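Local coordinates for protein mevalonate kinase, putative (Leishmania major, PDB 2HFS) that probably phosphorylates (R)-mevalonate with ATP to give (R)-5-phosphomevalonate, an early step of isoprenoid and sterol biosynthesis, as a member of the GHMP kinase family, at residues S5-S10 against E128-N133; A34-A39 against I168-Q173; E43-R48 against G104-S109; R187-V192 against D300-I305. All blocks are in the same frame, centred on the assembly; numbering follows the deposited sequence.

Contact 1 of 4, residues S5-S10 against E128-N133; sequences SKPVKS and ELYQLN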
loop_
_atom_site.group_PDB
_atom_site.type_symbol
_atom_site.label_atom_id
_atom_site.label_comp_id
_atom_site.label_asym_id
_atom_site.label_seq_id
_atom_site.Cartn_x
_atom_site.Cartn_y
_atom_site.Cartn_z
ATOM N N SER A 5 -12.169 -21.288 -17.757
ATOM C CA SER A 5 -10.750 -21.446 -18.089
ATOM C C SER A 5 -10.257 -22.796 -17.584
ATOM O O SER A 5 -10.374 -23.098 -16.397
ATOM C CB SER A 5 -9.884 -20.350 -17.446
ATOM O OG SER A 5 -10.623 -19.222 -17.032
ATOM N N LYS A 6 -9.695 -23.601 -18.477
ATOM C CA LYS A 6 -9.072 -24.859 -18.073
ATOM C C LYS A 6 -7.568 -24.635 -17.879
ATOM O O LYS A 6 -6.976 -23.825 -18.610
ATOM C CB LYS A 6 -9.344 -25.939 -19.122
ATOM C CG LYS A 6 -9.658 -27.321 -18.536
ATOM C CD LYS A 6 -8.454 -28.263 -18.556
ATOM C CE LYS A 6 -8.736 -29.524 -17.765
ATOM N NZ LYS A 6 -7.558 -30.437 -17.770
ATOM N N PRO A 7 -6.954 -25.304 -16.889
ATOM C CA PRO A 7 -5.528 -25.105 -16.608
ATOM C C PRO A 7 -4.655 -25.618 -17.735
ATOM O O PRO A 7 -4.838 -26.748 -18.212
ATOM C CB PRO A 7 -5.281 -25.926 -15.332
ATOM C CG PRO A 7 -6.627 -26.229 -14.784
ATOM C CD PRO A 7 -7.549 -26.280 -15.959
ATOM N N VAL A 8 -3.729 -24.776 -18.166
ATOM C CA VAL A 8 -2.845 -25.101 -19.269
ATOM C C VAL A 8 -1.536 -25.640 -18.716
ATOM O O VAL A 8 -1.048 -26.663 -19.187
ATOM C CB VAL A 8 -2.612 -23.903 -20.208
ATOM C CG1 VAL A 8 -1.671 -24.276 -21.346
ATOM C CG2 VAL A 8 -3.920 -23.431 -20.781
ATOM N N LYS A 9 -0.993 -24.961 -17.701
ATOM C CA LYS A 9 0.185 -25.430 -16.977
ATOM C C LYS A 9 -0.203 -26.271 -15.723
ATOM O O LYS A 9 -1.305 -26.138 -15.181
ATOM C CB LYS A 9 1.066 -24.232 -16.569
ATOM C CG LYS A 9 1.601 -23.407 -17.739
ATOM C CD LYS A 9 2.603 -22.337 -17.291
ATOM C CE LYS A 9 3.924 -22.924 -16.789
ATOM N NZ LYS A 9 5.056 -21.972 -16.928
ATOM N N SER A 10 0.715 -27.119 -15.261
ATOM C CA SER A 10 0.488 -27.918 -14.055
ATOM C C SER A 10 1.065 -27.241 -12.798
ATOM O O SER A 10 0.685 -27.561 -11.669
ATOM C CB SER A 10 1.039 -29.340 -14.217
ATOM O OG SER A 10 2.448 -29.351 -14.305
ATOM N N GLU A 128 -0.778 -16.999 -15.386
ATOM C CA GLU A 128 0.229 -17.952 -15.835
ATOM C C GLU A 128 -0.366 -19.341 -16.034
ATOM O O GLU A 128 -0.258 -19.914 -17.115
ATOM C CB GLU A 128 1.434 -18.048 -14.903
ATOM C CG GLU A 128 2.466 -19.024 -15.455
ATOM C CD GLU A 128 3.771 -19.096 -14.697
ATOM O OE1 GLU A 128 4.028 -18.244 -13.836
ATOM O OE2 GLU A 128 4.556 -20.028 -14.988
ATOM N N LEU A 129 -0.999 -19.871 -14.990
ATOM C CA LEU A 129 -1.357 -21.275 -14.967
ATOM C C LEU A 129 -2.434 -21.588 -15.991
ATOM O O LEU A 129 -2.402 -22.644 -16.625
ATOM C CB LEU A 129 -1.819 -21.679 -13.576
ATOM C CG LEU A 129 -1.782 -23.191 -13.318
ATOM C CD1 LEU A 129 -0.401 -23.556 -12.827
ATOM C CD2 LEU A 129 -2.803 -23.540 -12.266
ATOM N N TYR A 130 -3.367 -20.651 -16.162
ATOM C CA TYR A 130 -4.449 -20.782 -17.138
ATOM C C TYR A 130 -4.100 -20.148 -18.495
ATOM O O TYR A 130 -4.918 -20.148 -19.432
ATOM C CB TYR A 130 -5.757 -20.233 -16.532
ATOM C CG TYR A 130 -6.233 -21.113 -15.384
ATOM C CD1 TYR A 130 -7.185 -22.102 -15.592
ATOM C CD2 TYR A 130 -5.682 -20.983 -14.098
ATOM C CE1 TYR A 130 -7.602 -22.937 -14.542
ATOM C CE2 TYR A 130 -6.077 -21.817 -13.050
ATOM C CZ TYR A 130 -7.025 -22.796 -13.285
ATOM O OH TYR A 130 -7.428 -23.591 -12.238
ATOM N N GLN A 131 -2.869 -19.644 -18.599
ATOM C CA GLN A 131 -2.359 -18.949 -19.792
ATOM C C GLN A 131 -3.366 -17.937 -20.338
ATOM O O GLN A 131 -3.812 -18.030 -21.488
ATOM C CB GLN A 131 -1.925 -19.941 -20.894
ATOM C CG GLN A 131 -0.695 -20.778 -20.582
ATOM C CD GLN A 131 0.600 -20.011 -20.710
ATOM O OE1 GLN A 131 1.086 -19.786 -21.815
ATOM N NE2 GLN A 131 1.177 -19.632 -19.574
ATOM N N LEU A 132 -3.710 -16.960 -19.503
ATOM C CA LEU A 132 -4.755 -16.000 -19.848
ATOM C C LEU A 132 -4.165 -14.771 -20.509
ATOM O O LEU A 132 -4.905 -13.967 -21.089
ATOM C CB LEU A 132 -5.542 -15.576 -18.604
ATOM C CG LEU A 132 -6.182 -16.689 -17.770
ATOM C CD1 LEU A 132 -6.776 -16.127 -16.497
ATOM C CD2 LEU A 132 -7.230 -17.479 -18.591
ATOM N N ASN A 133 -2.840 -14.629 -20.401
ATOM C CA ASN A 133 -2.108 -13.465 -20.923
ATOM C C ASN A 133 -2.769 -12.143 -20.519
ATOM O O ASN A 133 -2.967 -11.254 -21.356
ATOM C CB ASN A 133 -1.985 -13.532 -22.455
ATOM C CG ASN A 133 -1.200 -14.743 -22.935
ATOM O OD1 ASN A 133 -1.706 -15.537 -23.731
ATOM N ND2 ASN A 133 0.036 -14.883 -22.468
HETATM O O HOH W 1 -7.395 -21.281 -19.798
#
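Lys9 and Glu128 form a salt bridge, Lys9 NZ to Glu128 OE2 at 2.8 Å, on the anti lone pair of that oxygen. Thr13 has a part on both sides: its OG1 hydrogen-bonds Lys9 NZ and its N binds Glu128 OE2. One carbonyl, Leu129 O, then receives two successive amides in its own plane, Val8 N at 2.9 Å and Lys9 N also at 2.9 Å. Behind it helix 114-130 ends in a Schellman motif at Gln131, whose side chain folds back so that NE2 donates to Glu128 O at 2.9 Å. A water lies within hydrogen-bonding distance of Lys6 O and Tyr130 O. Packing surrounds these bonds: Pro7 lies alongside the Tyr130 ring, CG to CE1 at 3.4 Å, and Val8 CB meets Gln131 CG at 3.7 Å with the two side chains nearly perpendicular. The N-terminal segment thus gives Leu129 O, at the helix C-terminus, two amide donors, while Lys9 and Glu128 probably neutralise each other's charge.

Contact 2 of 4, residues A34-A39 against I168-Q173; sequences AEAIVA and ILYRRQ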
loop_
_atom_site.group_PDB
_atom_site.type_symbol
_atom_site.label_atom_id
_atom_site.label_comp_id
_atom_site.label_asym_id
_atom_site.label_seq_id
_atom_site.Cartn_x
_atom_site.Cartn_y
_atom_site.Cartn_z
ATOM N N ALA A 34 -8.095 16.304 -3.936
ATOM C CA ALA A 34 -6.684 16.686 -3.996
ATOM C C ALA A 34 -5.893 15.579 -4.672
ATOM O O ALA A 34 -6.320 14.433 -4.690
ATOM C CB ALA A 34 -6.150 16.960 -2.588
ATOM N N GLU A 35 -4.752 15.919 -5.250
ATOM C CA GLU A 35 -3.881 14.902 -5.843
ATOM C C GLU A 35 -3.125 14.190 -4.719
ATOM O O GLU A 35 -2.792 14.809 -3.706
ATOM C CB GLU A 35 -2.885 15.532 -6.814
ATOM C CG GLU A 35 -3.490 16.403 -7.920
ATOM C CD GLU A 35 -2.461 16.857 -8.946
ATOM O OE1 GLU A 35 -1.240 16.693 -8.731
ATOM O OE2 GLU A 35 -2.870 17.385 -9.992
ATOM N N ALA A 36 -2.871 12.895 -4.899
ATOM C CA ALA A 36 -2.107 12.097 -3.938
ATOM C C ALA A 36 -0.919 11.415 -4.622
ATOM O O ALA A 36 -0.943 11.162 -5.824
ATOM C CB ALA A 36 -3.013 11.062 -3.247
ATOM N N ILE A 37 0.139 11.163 -3.865
ATOM C CA ILE A 37 1.283 10.448 -4.382
ATOM C C ILE A 37 1.381 9.158 -3.582
ATOM O O ILE A 37 1.541 9.173 -2.354
ATOM C CB ILE A 37 2.594 11.301 -4.323
ATOM C CG1 ILE A 37 2.434 12.630 -5.096
ATOM C CG2 ILE A 37 3.799 10.488 -4.858
ATOM C CD1 ILE A 37 3.639 13.637 -4.979
ATOM N N VAL A 38 1.245 8.050 -4.299
ATOM C CA VAL A 38 1.341 6.720 -3.728
ATOM C C VAL A 38 2.569 6.012 -4.289
ATOM O O VAL A 38 2.936 6.178 -5.467
ATOM C CB VAL A 38 0.072 5.885 -3.991
ATOM C CG1 VAL A 38 0.192 4.516 -3.348
ATOM C CG2 VAL A 38 -1.166 6.604 -3.466
ATOM N N ALA A 39 3.214 5.236 -3.431
ATOM C CA ALA A 39 4.448 4.599 -3.803
ATOM C C ALA A 39 4.267 3.099 -3.732
ATOM O O ALA A 39 3.961 2.554 -2.659
ATOM C CB ALA A 39 5.552 5.062 -2.900
ATOM N N ILE A 168 3.072 6.925 -8.200
ATOM C CA ILE A 168 1.778 6.985 -8.867
ATOM C C ILE A 168 1.000 8.193 -8.379
ATOM O O ILE A 168 0.807 8.372 -7.175
ATOM C CB ILE A 168 0.987 5.686 -8.617
ATOM C CG1 ILE A 168 1.723 4.506 -9.268
ATOM C CG2 ILE A 168 -0.484 5.802 -9.106
ATOM C CD1 ILE A 168 1.067 3.163 -9.093
ATOM N N LEU A 169 0.552 9.003 -9.335
ATOM C CA LEU A 169 -0.326 10.128 -9.056
ATOM C C LEU A 169 -1.764 9.632 -9.019
ATOM O O LEU A 169 -2.250 9.019 -9.979
ATOM C CB LEU A 169 -0.149 11.217 -10.122
ATOM C CG LEU A 169 -0.677 12.630 -9.846
ATOM C CD1 LEU A 169 0.118 13.308 -8.714
ATOM C CD2 LEU A 169 -0.601 13.453 -11.131
ATOM N N TYR A 170 -2.435 9.905 -7.903
ATOM C CA TYR A 170 -3.756 9.365 -7.594
ATOM C C TYR A 170 -4.708 10.501 -7.277
ATOM O O TYR A 170 -4.455 11.303 -6.378
ATOM C CB TYR A 170 -3.615 8.370 -6.427
ATOM C CG TYR A 170 -4.803 8.086 -5.496
ATOM C CD1 TYR A 170 -4.581 7.921 -4.127
ATOM C CD2 TYR A 170 -6.105 7.918 -5.970
ATOM C CE1 TYR A 170 -5.610 7.631 -3.251
ATOM C CE2 TYR A 170 -7.157 7.619 -5.095
ATOM C CZ TYR A 170 -6.894 7.479 -3.735
ATOM O OH TYR A 170 -7.898 7.190 -2.830
ATOM N N ARG A 171 -5.783 10.597 -8.055
ATOM C CA ARG A 171 -6.799 11.621 -7.809
ATOM C C ARG A 171 -8.195 11.178 -8.222
ATOM O O ARG A 171 -8.361 10.387 -9.150
ATOM C CB ARG A 171 -6.426 12.950 -8.481
ATOM C CG ARG A 171 -6.327 12.919 -9.991
ATOM C CD ARG A 171 -6.083 14.286 -10.608
ATOM N NE ARG A 171 -7.265 15.142 -10.520
ATOM C CZ ARG A 171 -7.261 16.463 -10.676
ATOM N NH1 ARG A 171 -6.128 17.113 -10.918
ATOM N NH2 ARG A 171 -8.395 17.140 -10.573
ATOM N N ARG A 172 -9.194 11.690 -7.511
ATOM C CA ARG A 172 -10.587 11.530 -7.909
ATOM C C ARG A 172 -10.952 12.524 -9.024
ATOM O O ARG A 172 -11.284 13.685 -8.757
ATOM C CB ARG A 172 -11.510 11.673 -6.699
ATOM C CG ARG A 172 -11.930 10.348 -6.090
ATOM C CD ARG A 172 -11.103 9.878 -4.919
ATOM N NE ARG A 172 -11.901 9.040 -4.022
ATOM C CZ ARG A 172 -11.431 8.436 -2.937
ATOM N NH1 ARG A 172 -10.152 8.558 -2.598
ATOM N NH2 ARG A 172 -12.242 7.701 -2.186
ATOM N N GLN A 173 -10.865 12.036 -10.263
ATOM C CA GLN A 173 -11.048 12.807 -11.499
ATOM C C GLN A 173 -11.708 11.900 -12.555
ATOM O O GLN A 173 -11.290 10.756 -12.726
ATOM C CB GLN A 173 -9.678 13.286 -12.009
ATOM C CG GLN A 173 -9.639 13.864 -13.439
ATOM C CD GLN A 173 -9.603 15.388 -13.477
ATOM O OE1 GLN A 173 -9.917 16.049 -12.488
ATOM N NE2 GLN A 173 -9.221 15.946 -14.625
HETATM O O HOH W 2 -8.704 13.277 -5.457
HETATM O O HOH W 3 -3.495 15.986 -11.983
#
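An antiparallel pairing of strands 36-52 and 166-172, part of the large mixed sheet, joins these segments through three consecutive bridges. Ala36 with Tyr170 and Val38 with Ile168 are hydrogen-bonded pairs, and Ile37 with Leu169 is the non-hydrogen-bonded pair between them. The first pair is closed by Ala36 N to Tyr170 O at 2.7 Å and by the return bond from Tyr170 N to Ala36 O. In the second, Val38 N reaches Ile168 O at 2.9 Å on an almost straight path (177° at the hydrogen), while the return bond from Ile168 N to Val38 O is more bent, at 135°. Side chains alternate between the two faces. On one, the CD1 side of the Tyr170 ring meets Ala36 CB at 3.6 Å and Val38 CG2 at 3.7 Å, and Phe179 of the next strand meets the same ring. On the other, Ile37 and Leu169 lie toward helix 216-239, with Ile37 CG1 and Leu169 CD1 4.3 Å apart. Next to the Ala36-Tyr170 pair, Glu35 turns to charge partners. Its OE1 forms a salt bridge with Arg234 of that helix and rests near the methyls of Leu169, whereas Glu35 OE2 makes a long one to Arg171 NH1 at 3.4 Å, the carboxylate and guanidinium planes 58° apart.

Contact 3 of 4, residues E43-R48 against G104-S109; sequences EYTECR and GPLVPS
The direct hydrogen bonding between Tyr44 and Leu106 is a single backbone link, Leu106 N to Tyr44 O at 2.9 Å. It is fairly straight at the hydrogen, but the donor stands 40° above the carbonyl plane, away from the lone-pair directions. Tyr44 O is also approached by Gly104 CA (3.4 Å, a CA-H...O contact) and by Pro105 CD (3.1 Å). A water extends the polar set, lying 2.7 Å from Thr45 OG1 and close to Leu106 O.

The aromatic contact is a CH-pi interaction. Pro105 CD sits over the middle of one face of the Tyr44 ring, 3.5 Å from its centroid and only 10° off the normal. Tyr44 CG stands between its own backbone N and carbonyl carbon (chi1 59°), which turns the ring forward along the strand, toward Glu46, with one face to Pro105. Lys15 NZ hydrogen-bonds Tyr44 OH.

Leu106 supplies most of the remaining packing: CD2 lies against the hydroxyl Thr45 OG1 at 3.7 Å, CD1 against the Glu43 backbone, and Tyr322 and Ser117 also touch this leucine. Residues 104-109 lead into the glycine-rich segment before helix 114-130, probably the phosphate-binding loop as in other GHMP kinases. Gly104, with its positive phi, lets the backbones approach to 4.3 Å between Thr45 CA and Gly104 CA; the buried Tyr44 N has no partner in the model, which probably costs some stability.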
loop_
_atom_site.group_PDB
_atom_site.type_symbol
_atom_site.label_atom_id
_atom_site.label_comp_id
_atom_site.label_asym_id
_atom_site.label_seq_id
_atom_site.Cartn_x
_atom_site.Cartn_y
_atom_site.Cartn_z
ATOM N N GLU A 43 9.351 -4.294 -2.401
ATOM C CA GLU A 43 9.056 -5.450 -1.555
ATOM C C GLU A 43 7.674 -5.973 -1.892
ATOM O O GLU A 43 6.758 -5.192 -2.105
ATOM C CB GLU A 43 9.149 -5.031 -0.084
ATOM C CG GLU A 43 10.593 -4.813 0.389
ATOM C CD GLU A 43 11.276 -3.507 -0.033
ATOM O OE1 GLU A 43 10.637 -2.543 -0.503
ATOM O OE2 GLU A 43 12.510 -3.427 0.149
ATOM N N TYR A 44 7.526 -7.287 -1.957
ATOM C CA TYR A 44 6.394 -7.861 -2.678
ATOM C C TYR A 44 5.895 -9.110 -2.012
ATOM O O TYR A 44 6.575 -9.703 -1.158
ATOM C CB TYR A 44 6.811 -8.190 -4.121
ATOM C CG TYR A 44 7.949 -9.165 -4.189
ATOM C CD1 TYR A 44 7.707 -10.542 -4.283
ATOM C CD2 TYR A 44 9.273 -8.723 -4.136
ATOM C CE1 TYR A 44 8.747 -11.451 -4.329
ATOM C CE2 TYR A 44 10.337 -9.634 -4.182
ATOM C CZ TYR A 44 10.062 -10.988 -4.269
ATOM O OH TYR A 44 11.085 -11.889 -4.330
ATOM N N THR A 45 4.690 -9.504 -2.406
ATOM C CA THR A 45 4.137 -10.780 -2.019
ATOM C C THR A 45 4.136 -11.621 -3.310
ATOM O O THR A 45 3.750 -11.123 -4.394
ATOM C CB THR A 45 2.698 -10.575 -1.488
ATOM O OG1 THR A 45 2.749 -9.958 -0.186
ATOM C CG2 THR A 45 2.012 -11.896 -1.230
ATOM N N GLU A 46 4.617 -12.860 -3.206
ATOM C CA GLU A 46 4.619 -13.780 -4.361
ATOM C C GLU A 46 3.606 -14.921 -4.184
ATOM O O GLU A 46 3.425 -15.423 -3.061
ATOM C CB GLU A 46 6.030 -14.322 -4.606
ATOM C CG GLU A 46 6.074 -15.423 -5.669
ATOM C CD GLU A 46 7.472 -15.924 -5.984
ATOM O OE1 GLU A 46 8.355 -15.862 -5.101
ATOM O OE2 GLU A 46 7.677 -16.389 -7.131
ATOM N N CYS A 47 2.924 -15.288 -5.276
ATOM C CA CYS A 47 1.999 -16.420 -5.299
ATOM C C CYS A 47 2.505 -17.475 -6.297
ATOM O O CYS A 47 2.872 -17.151 -7.440
ATOM C CB CYS A 47 0.567 -15.966 -5.642
ATOM S SG CYS A 47 -0.567 -17.347 -5.938
ATOM N N ARG A 48 2.548 -18.726 -5.840
ATOM C CA ARG A 48 2.870 -19.876 -6.673
ATOM C C ARG A 48 1.658 -20.787 -6.629
ATOM O O ARG A 48 1.044 -20.968 -5.557
ATOM C CB ARG A 48 4.072 -20.648 -6.115
ATOM C CG ARG A 48 5.426 -19.967 -6.201
ATOM C CD ARG A 48 6.583 -20.788 -5.573
ATOM N NE ARG A 48 6.942 -21.939 -6.405
ATOM C CZ ARG A 48 8.123 -22.572 -6.401
ATOM N NH1 ARG A 48 9.108 -22.171 -5.603
ATOM N NH2 ARG A 48 8.320 -23.605 -7.214
ATOM N N GLY A 104 7.173 -14.259 -0.565
ATOM C CA GLY A 104 7.718 -12.907 -0.841
ATOM C C GLY A 104 8.062 -12.172 0.447
ATOM O O GLY A 104 7.559 -12.542 1.508
ATOM N N PRO A 105 8.931 -11.163 0.386
ATOM C CA PRO A 105 9.474 -10.539 1.616
ATOM C C PRO A 105 8.599 -9.464 2.238
ATOM O O PRO A 105 8.864 -9.058 3.358
ATOM C CB PRO A 105 10.800 -9.935 1.143
ATOM C CG PRO A 105 10.525 -9.540 -0.234
ATOM C CD PRO A 105 9.509 -10.544 -0.821
ATOM N N LEU A 106 7.562 -9.004 1.529
ATOM C CA LEU A 106 6.621 -8.025 2.105
ATOM C C LEU A 106 6.012 -8.514 3.415
ATOM O O LEU A 106 5.581 -9.651 3.501
ATOM C CB LEU A 106 5.504 -7.684 1.126
ATOM C CG LEU A 106 4.544 -6.538 1.492
ATOM C CD1 LEU A 106 5.307 -5.248 1.588
ATOM C CD2 LEU A 106 3.411 -6.419 0.450
ATOM N N VAL A 107 5.948 -7.633 4.414
ATOM C CA VAL A 107 5.348 -7.965 5.717
ATOM C C VAL A 107 3.898 -7.455 5.807
ATOM O O VAL A 107 3.680 -6.267 6.020
ATOM C CB VAL A 107 6.196 -7.367 6.899
ATOM C CG1 VAL A 107 5.474 -7.531 8.292
ATOM C CG2 VAL A 107 7.595 -7.959 6.913
ATOM N N PRO A 108 2.901 -8.329 5.655
ATOM C CA PRO A 108 1.515 -7.889 5.813
ATOM C C PRO A 108 1.271 -7.317 7.189
ATOM O O PRO A 108 1.676 -7.918 8.200
ATOM C CB PRO A 108 0.706 -9.172 5.608
ATOM C CG PRO A 108 1.579 -10.020 4.739
ATOM C CD PRO A 108 2.974 -9.766 5.347
ATOM N N SER A 109 0.679 -6.131 7.187
ATOM C CA SER A 109 0.368 -5.336 8.368
ATOM C C SER A 109 -0.568 -4.249 7.857
ATOM O O SER A 109 -0.496 -3.885 6.692
ATOM C CB SER A 109 1.652 -4.702 8.924
ATOM O OG SER A 109 1.422 -4.044 10.157
HETATM O O HOH W 4 4.417 -11.187 1.532
#

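Contact 4 of 4, residues R187-V192 against D300-I305; sequences RLYLVV and DQRDAI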
loop_
_atom_site.group_PDB
_atom_site.type_symbol
_atom_site.label_atom_id
_atom_site.label_comp_id
_atom_site.label_asym_id
_atom_site.label_seq_id
_atom_site.Cartn_x
_atom_site.Cartn_y
_atom_site.Cartn_z
ATOM N N ARG A 187 16.563 6.489 -6.280
ATOM C CA ARG A 187 16.022 5.535 -5.292
ATOM C C ARG A 187 15.491 6.295 -4.061
ATOM O O ARG A 187 16.112 7.263 -3.618
ATOM C CB ARG A 187 17.121 4.571 -4.859
ATOM C CG ARG A 187 16.675 3.198 -4.414
ATOM C CD ARG A 187 17.832 2.301 -3.966
ATOM N NE ARG A 187 18.715 1.899 -5.070
ATOM C CZ ARG A 187 19.874 1.250 -4.932
ATOM N NH1 ARG A 187 20.337 0.923 -3.729
ATOM N NH2 ARG A 187 20.584 0.931 -6.008
ATOM N N LEU A 188 14.361 5.853 -3.524
ATOM C CA LEU A 188 13.841 6.319 -2.247
ATOM C C LEU A 188 14.154 5.244 -1.197
ATOM O O LEU A 188 13.697 4.126 -1.304
ATOM C CB LEU A 188 12.315 6.492 -2.329
ATOM C CG LEU A 188 11.594 7.767 -2.755
ATOM C CD1 LEU A 188 12.348 8.641 -3.683
ATOM C CD2 LEU A 188 10.164 7.579 -3.189
ATOM N N TYR A 189 14.929 5.627 -0.195
ATOM C CA TYR A 189 15.251 4.788 0.932
ATOM C C TYR A 189 14.244 5.078 2.063
ATOM O O TYR A 189 14.302 6.141 2.695
ATOM C CB TYR A 189 16.697 5.046 1.376
ATOM C CG TYR A 189 17.760 4.626 0.372
ATOM C CD1 TYR A 189 18.385 5.566 -0.449
ATOM C CD2 TYR A 189 18.155 3.293 0.256
ATOM C CE1 TYR A 189 19.364 5.187 -1.375
ATOM C CE2 TYR A 189 19.137 2.905 -0.663
ATOM C CZ TYR A 189 19.729 3.860 -1.473
ATOM O OH TYR A 189 20.695 3.479 -2.386
ATOM N N LEU A 190 13.304 4.148 2.283
ATOM C CA LEU A 190 12.214 4.330 3.236
ATOM C C LEU A 190 12.374 3.519 4.514
ATOM O O LEU A 190 12.826 2.359 4.482
ATOM C CB LEU A 190 10.863 3.974 2.576
ATOM C CG LEU A 190 10.447 4.742 1.316
ATOM C CD1 LEU A 190 9.077 4.289 0.799
ATOM C CD2 LEU A 190 10.429 6.230 1.593
ATOM N N VAL A 191 11.980 4.114 5.643
ATOM C CA VAL A 191 11.775 3.330 6.865
ATOM C C VAL A 191 10.267 3.415 7.116
ATOM O O VAL A 191 9.720 4.504 7.219
ATOM C CB VAL A 191 12.542 3.875 8.101
ATOM C CG1 VAL A 191 12.272 2.995 9.297
ATOM C CG2 VAL A 191 14.044 3.919 7.848
ATOM N N VAL A 192 9.593 2.273 7.143
ATOM C CA VAL A 192 8.170 2.276 7.427
ATOM C C VAL A 192 7.974 1.623 8.784
ATOM O O VAL A 192 8.617 0.615 9.090
ATOM C CB VAL A 192 7.345 1.560 6.342
ATOM C CG1 VAL A 192 5.834 1.622 6.678
ATOM C CG2 VAL A 192 7.634 2.152 4.954
ATOM N N ASP A 300 22.887 4.145 4.451
ATOM C CA ASP A 300 23.614 4.296 5.720
ATOM C C ASP A 300 22.814 5.092 6.767
ATOM O O ASP A 300 22.728 4.700 7.933
ATOM C CB ASP A 300 24.989 4.940 5.482
ATOM C CG ASP A 300 25.845 4.999 6.746
ATOM O OD1 ASP A 300 25.711 4.104 7.616
ATOM O OD2 ASP A 300 26.688 5.907 6.951
ATOM N N GLN A 301 22.230 6.205 6.339
ATOM C CA GLN A 301 21.468 7.069 7.235
ATOM C C GLN A 301 20.171 6.398 7.677
ATOM O O GLN A 301 19.641 6.728 8.732
ATOM C CB GLN A 301 21.210 8.437 6.587
ATOM C CG GLN A 301 22.504 9.246 6.384
ATOM C CD GLN A 301 22.289 10.570 5.667
ATOM O OE1 GLN A 301 21.418 11.364 6.041
ATOM N NE2 GLN A 301 23.095 10.817 4.644
ATOM N N ARG A 302 19.685 5.453 6.867
ATOM C CA ARG A 302 18.556 4.594 7.230
ATOM C C ARG A 302 18.914 3.711 8.441
ATOM O O ARG A 302 18.109 3.562 9.374
ATOM C CB ARG A 302 18.121 3.760 6.008
ATOM C CG ARG A 302 16.830 2.947 6.171
ATOM C CD ARG A 302 16.142 2.568 4.859
ATOM N NE ARG A 302 16.949 1.647 4.046
ATOM C CZ ARG A 302 16.503 0.967 2.995
ATOM N NH1 ARG A 302 15.239 1.078 2.606
ATOM N NH2 ARG A 302 17.323 0.170 2.326
ATOM N N ASP A 303 20.130 3.158 8.429
ATOM C CA ASP A 303 20.669 2.372 9.546
ATOM C C ASP A 303 20.652 3.148 10.861
ATOM O O ASP A 303 20.445 2.569 11.928
ATOM C CB ASP A 303 22.106 1.932 9.265
ATOM C CG ASP A 303 22.207 0.938 8.130
ATOM O OD1 ASP A 303 21.242 0.181 7.906
ATOM O OD2 ASP A 303 23.233 0.822 7.418
ATOM N N ALA A 304 20.898 4.453 10.770
ATOM C CA ALA A 304 20.854 5.331 11.935
ATOM C C ALA A 304 19.413 5.517 12.418
ATOM O O ALA A 304 19.145 5.493 13.626
ATOM C CB ALA A 304 21.508 6.685 11.627
ATOM N N ILE A 305 18.486 5.701 11.482
ATOM C CA ILE A 305 17.080 5.857 11.858
ATOM C C ILE A 305 16.524 4.571 12.491
ATOM O O ILE A 305 15.859 4.636 13.519
ATOM C CB ILE A 305 16.222 6.328 10.667
ATOM C CG1 ILE A 305 16.755 7.661 10.130
ATOM C CG2 ILE A 305 14.742 6.416 11.090
ATOM C CD1 ILE A 305 16.434 7.924 8.699
#
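Arg302 leaves its helix with CG anti to the backbone N, runs extended through chi2 and bends at chi3 (65°), which brings the guanidinium group to Leu190 and Tyr189 of strand 188-192. Tyr189 takes a different rotamer, CG anti to the carbonyl carbon, and presents the CD2 edge of its ring. The two flat groups are nearly perpendicular, 83° apart: Tyr189 CD2 lies above one face of the guanidinium, toward its rim, 3.8 Å from Arg302 NH2, so the ring offers its edge rather than its pi face to the charge. At the guanidinium's own edge, Arg302 NH1 gives a weak hydrogen bond of 3.3 Å to Leu190 O. The aliphatic part of the arginine does the tighter packing. Arg302 CG meets Val191 CG2 at 3.4 Å as the two side chains run alongside one another, pointing opposite ways, and Ile305 puts its CG2 4.2 Å from the same Val191 CG2.

Segments 188-192 and 300-305 run almost parallel, 11° apart, with axes 8.9 Å from each other. Helix 299-312, within the GHMP kinase C-terminal family region, thereby packs on one face of the four-stranded antiparallel sheet: Arg302 and Ile305 touch Ala296, and Arg302 also Thr323, on the strands flanking 188-194. The buried arginine serves two chemistries: its methylenes complete an apolar helix-sheet interface, while its charged end is partly accommodated by a strand carbonyl and a ring edge.

Contacts 2 and 3 share strand 36-52 and lie on opposite sides of the chain's centre, their centres 24 Å apart: contact 2 pairs its beginning with strand 166-172, and contact 3 sets its middle against the loop leading to helix 114-130. Contact 1 fastens the C-terminal end of that helix at the surface, 22 Å from contact 3 between centres. Contact 4 belongs to the separate four-stranded sheet, yet its nearest atoms come within about 6 Å of contact 3 and about 5 Å of contact 2, whereas contact 1 lies 40 Å away between centres. The contact 3 loop leads into the glycine-rich segment before helix 114-130, which probably binds phosphate, as in other GHMP kinases.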